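Local atomic coordinates of EIAV protease (Equine infectious anemia virus, PDB entry 1FMB), a protein that probably cleaves the viral polyproteins, as a dimeric retroviral aspartyl protease, and is bound here to the peptide-like inhibitor HBY-793. Residues A36-L41 with E61-P66; P66-I69 with R74-K77. The protein carries 1 engineered substitution. All coordinates share one frame; numbering follows the deposited sequence.

Contact 1: residues A36-L41 with E61-P66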
loop_
_atom_site.group_PDB
_atom_site.type_symbol
_atom_site.label_atom_id
_atom_site.label_comp_id
_atom_site.label_asym_id
_atom_site.label_seq_id
_atom_site.Cartn_x
_atom_site.Cartn_y
_atom_site.Cartn_z
ATOM N N ALA A 36 3.329 -1.052 -19.251
ATOM C CA ALA A 36 4.326 -1.964 -19.810
ATOM C C ALA A 36 3.721 -3.369 -19.681
ATOM O O ALA A 36 3.797 -4.104 -20.661
ATOM C CB ALA A 36 5.666 -1.990 -19.104
ATOM N N HIS A 37 3.061 -3.704 -18.558
ATOM C CA HIS A 37 2.422 -5.010 -18.426
ATOM C C HIS A 37 1.217 -5.158 -19.354
ATOM O O HIS A 37 1.059 -6.229 -19.952
ATOM C CB HIS A 37 2.013 -5.293 -16.974
ATOM C CG HIS A 37 3.185 -5.725 -16.159
ATOM N ND1 HIS A 37 3.126 -5.912 -14.789
ATOM C CD2 HIS A 37 4.494 -5.890 -16.485
ATOM C CE1 HIS A 37 4.292 -6.315 -14.337
ATOM N NE2 HIS A 37 5.164 -6.309 -15.345
ATOM N N TYR A 38 0.386 -4.129 -19.536
ATOM C CA TYR A 38 -0.797 -4.123 -20.389
ATOM C C TYR A 38 -0.343 -4.418 -21.821
ATOM O O TYR A 38 -0.907 -5.256 -22.548
ATOM C CB TYR A 38 -1.545 -2.800 -20.193
ATOM C CG TYR A 38 -2.608 -2.623 -21.250
ATOM C CD1 TYR A 38 -3.866 -3.164 -21.051
ATOM C CD2 TYR A 38 -2.329 -1.877 -22.402
ATOM C CE1 TYR A 38 -4.819 -3.050 -22.052
ATOM C CE2 TYR A 38 -3.293 -1.756 -23.385
ATOM C CZ TYR A 38 -4.527 -2.318 -23.191
ATOM O OH TYR A 38 -5.532 -2.238 -24.129
ATOM N N ASN A 39 0.771 -3.827 -22.228
ATOM C CA ASN A 39 1.328 -4.030 -23.569
ATOM C C ASN A 39 1.898 -5.410 -23.811
ATOM O O ASN A 39 2.103 -5.824 -24.948
ATOM C CB ASN A 39 2.452 -3.032 -23.850
ATOM C CG ASN A 39 1.883 -1.627 -23.980
ATOM O OD1 ASN A 39 2.627 -0.661 -23.788
ATOM N ND2 ASN A 39 0.629 -1.421 -24.305
ATOM N N ARG A 40 2.186 -6.157 -22.762
ATOM C CA ARG A 40 2.730 -7.499 -22.845
ATOM C C ARG A 40 1.660 -8.573 -22.675
ATOM O O ARG A 40 2.002 -9.746 -22.822
ATOM C CB ARG A 40 3.683 -7.714 -21.649
ATOM C CG ARG A 40 5.165 -7.486 -21.847
ATOM C CD ARG A 40 5.881 -7.393 -20.498
ATOM N NE ARG A 40 5.859 -8.606 -19.692
ATOM C CZ ARG A 40 6.539 -8.774 -18.562
ATOM N NH1 ARG A 40 7.355 -7.842 -18.065
ATOM N NH2 ARG A 40 6.473 -9.906 -17.879
ATOM N N LEU A 41 0.404 -8.233 -22.345
ATOM C CA LEU A 41 -0.614 -9.249 -22.165
ATOM C C LEU A 41 -0.824 -10.021 -23.462
ATOM O O LEU A 41 -0.830 -9.444 -24.552
ATOM C CB LEU A 41 -1.929 -8.594 -21.714
ATOM C CG LEU A 41 -1.919 -7.874 -20.359
ATOM C CD1 LEU A 41 -3.323 -7.359 -20.103
ATOM C CD2 LEU A 41 -1.508 -8.717 -19.135
ATOM N N GLU A 61 -3.250 9.930 -14.611
ATOM C CA GLU A 61 -4.352 9.517 -15.459
ATOM C C GLU A 61 -4.426 8.001 -15.612
ATOM O O GLU A 61 -3.424 7.342 -15.537
ATOM C CB GLU A 61 -4.216 10.081 -16.900
ATOM C CG GLU A 61 -4.723 11.530 -16.861
ATOM C CD GLU A 61 -4.453 12.340 -18.122
ATOM O OE1 GLU A 61 -4.551 11.785 -19.251
ATOM O OE2 GLU A 61 -4.170 13.555 -17.925
ATOM N N THR A 62 -5.631 7.495 -15.757
ATOM C CA THR A 62 -5.746 6.058 -15.945
ATOM C C THR A 62 -6.752 5.707 -17.045
ATOM O O THR A 62 -7.529 6.608 -17.412
ATOM C CB THR A 62 -6.426 5.483 -14.683
ATOM O OG1 THR A 62 -7.647 6.149 -14.310
ATOM C CG2 THR A 62 -5.395 5.503 -13.576
ATOM N N PHE A 63 -6.692 4.456 -17.490
ATOM C CA PHE A 63 -7.783 3.987 -18.348
ATOM C C PHE A 63 -8.165 2.636 -17.696
ATOM O O PHE A 63 -7.323 2.161 -16.931
ATOM C CB PHE A 63 -7.560 3.738 -19.790
ATOM C CG PHE A 63 -6.470 2.879 -20.273
ATOM C CD1 PHE A 63 -6.668 1.520 -20.461
ATOM C CD2 PHE A 63 -5.265 3.477 -20.583
ATOM C CE1 PHE A 63 -5.625 0.770 -20.984
ATOM C CE2 PHE A 63 -4.209 2.714 -21.077
ATOM C CZ PHE A 63 -4.408 1.358 -21.274
ATOM N N SER A 64 -9.345 2.118 -17.893
ATOM C CA SER A 64 -9.693 0.817 -17.304
ATOM C C SER A 64 -9.750 -0.198 -18.466
ATOM O O SER A 64 -10.013 0.144 -19.627
ATOM C CB SER A 64 -10.905 0.816 -16.421
ATOM O OG SER A 64 -12.081 1.046 -17.106
ATOM N N THR A 65 -9.600 -1.475 -18.111
ATOM C CA THR A 65 -9.614 -2.544 -19.149
ATOM C C THR A 65 -10.088 -3.841 -18.542
ATOM O O THR A 65 -9.780 -4.105 -17.376
ATOM C CB THR A 65 -8.209 -2.656 -19.754
ATOM O OG1 THR A 65 -8.241 -3.422 -20.976
ATOM C CG2 THR A 65 -7.113 -3.291 -18.876
ATOM N N PRO A 66 -10.845 -4.682 -19.232
ATOM C CA PRO A 66 -11.385 -5.937 -18.710
ATOM C C PRO A 66 -10.297 -6.991 -18.680
ATOM O O PRO A 66 -9.412 -7.111 -19.555
ATOM C CB PRO A 66 -12.597 -6.301 -19.615
ATOM C CG PRO A 66 -12.416 -5.468 -20.847
ATOM C CD PRO A 66 -11.314 -4.471 -20.609
#
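Tyr38, on helix 35-40, faces Phe63 and Thr65 of strand 58-71 across a gap of 9.0 Å between the CA atoms of Tyr38 and Thr65, so the two backbones stand apart and side chains alone bridge them. The tyrosine ring is the helix's share of the contact, met by two residues of the strand. With CG anti to the backbone N (chi1 168°), it is carried off the helix toward the strand, where it is received by Phe63 and Thr65, whose CB atoms point back toward the helix. Phe63 brings the rim of its ring over one face of Tyr38 in a T-shaped (edge-to-face) stack, the centroids 5.2 Å apart and the planes at 81°. Its leading atoms are CE1 and CZ: Phe63 CZ lies 3.9 Å from Tyr38 CE2, and Phe63 CE1 lies 4.0 Å from Tyr38 CZ, off the centre of the ring. Thr65 brings its hydroxyl instead to the edge of the tyrosine, near its plane, with Thr65 OG1 3.6 Å from Tyr38 CE1. The methyl carbon Thr65 CG2 is displaced from that plane to the side of Phe63, 3.9 Å from Tyr38 CD1. Thr65 OG1 is also hydrogen-bonded to the carbonyl oxygen of Arg46. Alternate residues of a single strand thus meet one aromatic ring, Phe63 over a face and Thr65 at its periphery. Lys47 makes a cation-pi interaction with Phe63, and the carbonyl oxygen of Tyr38 accepts a hydrogen bond from Arg44. Strand 74-83 adds Val82, which touches Tyr38, Phe63 and Thr65, so that helix 35-40 packs against two adjoining strands of the retroviral protease sheet.

Contact 2: residues P66-I69 with R74-K77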
loop_
_atom_site.group_PDB
_atom_site.type_symbol
_atom_site.label_atom_id
_atom_site.label_comp_id
_atom_site.label_asym_id
_atom_site.label_seq_id
_atom_site.Cartn_x
_atom_site.Cartn_y
_atom_site.Cartn_z
ATOM N N PRO A 66 -10.845 -4.682 -19.232
ATOM C CA PRO A 66 -11.385 -5.937 -18.710
ATOM C C PRO A 66 -10.297 -6.991 -18.680
ATOM O O PRO A 66 -9.412 -7.111 -19.555
ATOM C CB PRO A 66 -12.597 -6.301 -19.615
ATOM C CG PRO A 66 -12.416 -5.468 -20.847
ATOM C CD PRO A 66 -11.314 -4.471 -20.609
ATOM N N VAL A 67 -10.254 -7.730 -17.549
ATOM C CA VAL A 67 -9.235 -8.740 -17.399
ATOM C C VAL A 67 -9.855 -9.969 -16.708
ATOM O O VAL A 67 -10.920 -9.943 -16.137
ATOM C CB VAL A 67 -7.985 -8.368 -16.538
ATOM C CG1 VAL A 67 -7.132 -7.201 -17.072
ATOM C CG2 VAL A 67 -8.380 -8.060 -15.085
ATOM N N THR A 68 -9.228 -11.105 -16.903
ATOM C CA THR A 68 -9.507 -12.367 -16.254
ATOM C C THR A 68 -8.217 -12.681 -15.460
ATOM O O THR A 68 -7.066 -12.790 -15.925
ATOM C CB THR A 68 -9.696 -13.546 -17.228
ATOM O OG1 THR A 68 -10.943 -13.204 -17.842
ATOM C CG2 THR A 68 -9.971 -14.751 -16.340
ATOM N N ILE A 69 -8.399 -12.870 -14.144
ATOM C CA ILE A 69 -7.254 -13.181 -13.289
ATOM C C ILE A 69 -7.412 -14.616 -12.762
ATOM O O ILE A 69 -8.515 -14.907 -12.348
ATOM C CB ILE A 69 -7.152 -12.242 -12.069
ATOM C CG1 ILE A 69 -6.850 -10.829 -12.611
ATOM C CG2 ILE A 69 -6.065 -12.619 -11.076
ATOM C CD1 ILE A 69 -6.878 -9.784 -11.527
ATOM N N ARG A 74 -8.902 -19.712 -8.492
ATOM C CA ARG A 74 -10.065 -18.875 -8.697
ATOM C C ARG A 74 -9.977 -18.279 -10.102
ATOM O O ARG A 74 -8.936 -18.232 -10.759
ATOM C CB ARG A 74 -10.207 -17.723 -7.712
ATOM C CG ARG A 74 -10.637 -18.219 -6.327
ATOM C CD ARG A 74 -9.899 -17.412 -5.268
ATOM N NE ARG A 74 -10.869 -17.018 -4.243
ATOM C CZ ARG A 74 -10.907 -17.632 -3.071
ATOM N NH1 ARG A 74 -9.902 -18.442 -2.783
ATOM N NH2 ARG A 74 -11.891 -17.360 -2.229
ATOM N N HIS A 75 -11.129 -17.845 -10.581
ATOM C CA HIS A 75 -11.186 -17.254 -11.927
ATOM C C HIS A 75 -11.888 -15.917 -11.748
ATOM O O HIS A 75 -13.114 -15.982 -11.579
ATOM C CB HIS A 75 -12.066 -18.186 -12.763
ATOM C CG HIS A 75 -11.804 -17.952 -14.210
ATOM N ND1 HIS A 75 -10.874 -18.714 -14.887
ATOM C CD2 HIS A 75 -12.332 -17.067 -15.085
ATOM C CE1 HIS A 75 -10.842 -18.297 -16.148
ATOM N NE2 HIS A 75 -11.717 -17.310 -16.296
ATOM N N ILE A 76 -11.178 -14.793 -11.689
ATOM C CA ILE A 76 -11.897 -13.543 -11.450
ATOM C C ILE A 76 -11.972 -12.717 -12.728
ATOM O O ILE A 76 -10.959 -12.563 -13.399
ATOM C CB ILE A 76 -11.139 -12.808 -10.342
ATOM C CG1 ILE A 76 -11.467 -13.510 -9.014
ATOM C CG2 ILE A 76 -11.500 -11.345 -10.234
ATOM C CD1 ILE A 76 -10.206 -13.620 -8.191
ATOM N N LYS A 77 -13.171 -12.252 -13.023
ATOM C CA LYS A 77 -13.357 -11.476 -14.256
ATOM C C LYS A 77 -13.682 -10.079 -13.731
ATOM O O LYS A 77 -14.671 -9.891 -12.999
ATOM C CB LYS A 77 -14.595 -11.970 -14.976
ATOM C CG LYS A 77 -14.549 -12.460 -16.387
ATOM C CD LYS A 77 -14.406 -13.981 -16.257
ATOM C CE LYS A 77 -14.693 -14.716 -17.559
ATOM N NZ LYS A 77 -13.761 -14.372 -18.679
#
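Thr68, Ile69 and Ile76 account for most of the surface buried where strand 66-69 runs antiparallel to strand 74-77, the axes 4.6 Å apart at closest approach. Ile69 and Ile76 form a hydrogen-bonded pair: Ile69 N donates to Ile76 O and Ile76 N to Ile69 O, each at 2.7 Å and both nearly straight, with 168° at the hydrogen. Their side chains emerge on the same face of the sheet, where Ile69 CB and Ile76 CB stand 4.4 Å apart. Ile94 touches Ile69 and Asp97 touches Ile76, which places this face against helix 92-97.

The other face carries Thr68, in a non-hydrogen-bonded pair with Lys77, and here the two branches of the threonine have different tasks. OG1 lies beside the backbone N (chi1 -70°) and accepts a hydrogen bond from the lysine, Lys77 NZ to Thr68 OG1 being 3.2 Å. To deliver that ammonium group the lysine chain bends at chi2 and chi4, running alongside the threonine in the same direction. The methyl branch goes the opposite way along the strand and meets the imidazole of His75 obliquely, around NE2. Between the strands, Thr68 CA also makes a CA-H...O contact of 3.2 Å with Ile76 O. The backbone N of Thr68 is hydrogen-bonded to the side-chain oxygen OD1 of Asn16.

The antiparallel register of the consecutive strands 58-71 and 74-83 is that of a beta hairpin, here part of the larger sheet of the retroviral aspartyl protease fold.

Overall arrangement
Strand 58-71 serves both contacts, and they meet at Pro66, where the segment used by contact 1 ends and that of contact 2 begins; their centres are 14 Å apart. Contact 1 is buried and joins a helix to the strand through side chains, with aromatic and van der Waals packing as its chemistry. Contact 2 is only partly buried and relies on main-chain hydrogen bonding to the next strand, supplemented by a lysine-threonine bond on its more exposed side. Strand 74-83 links the two, pairing with strand 58-71 in contact 2 and lending Val82 to the cluster of contact 1. Different helices lie beside them: 35-40 at contact 1 and 92-97 at contact 2.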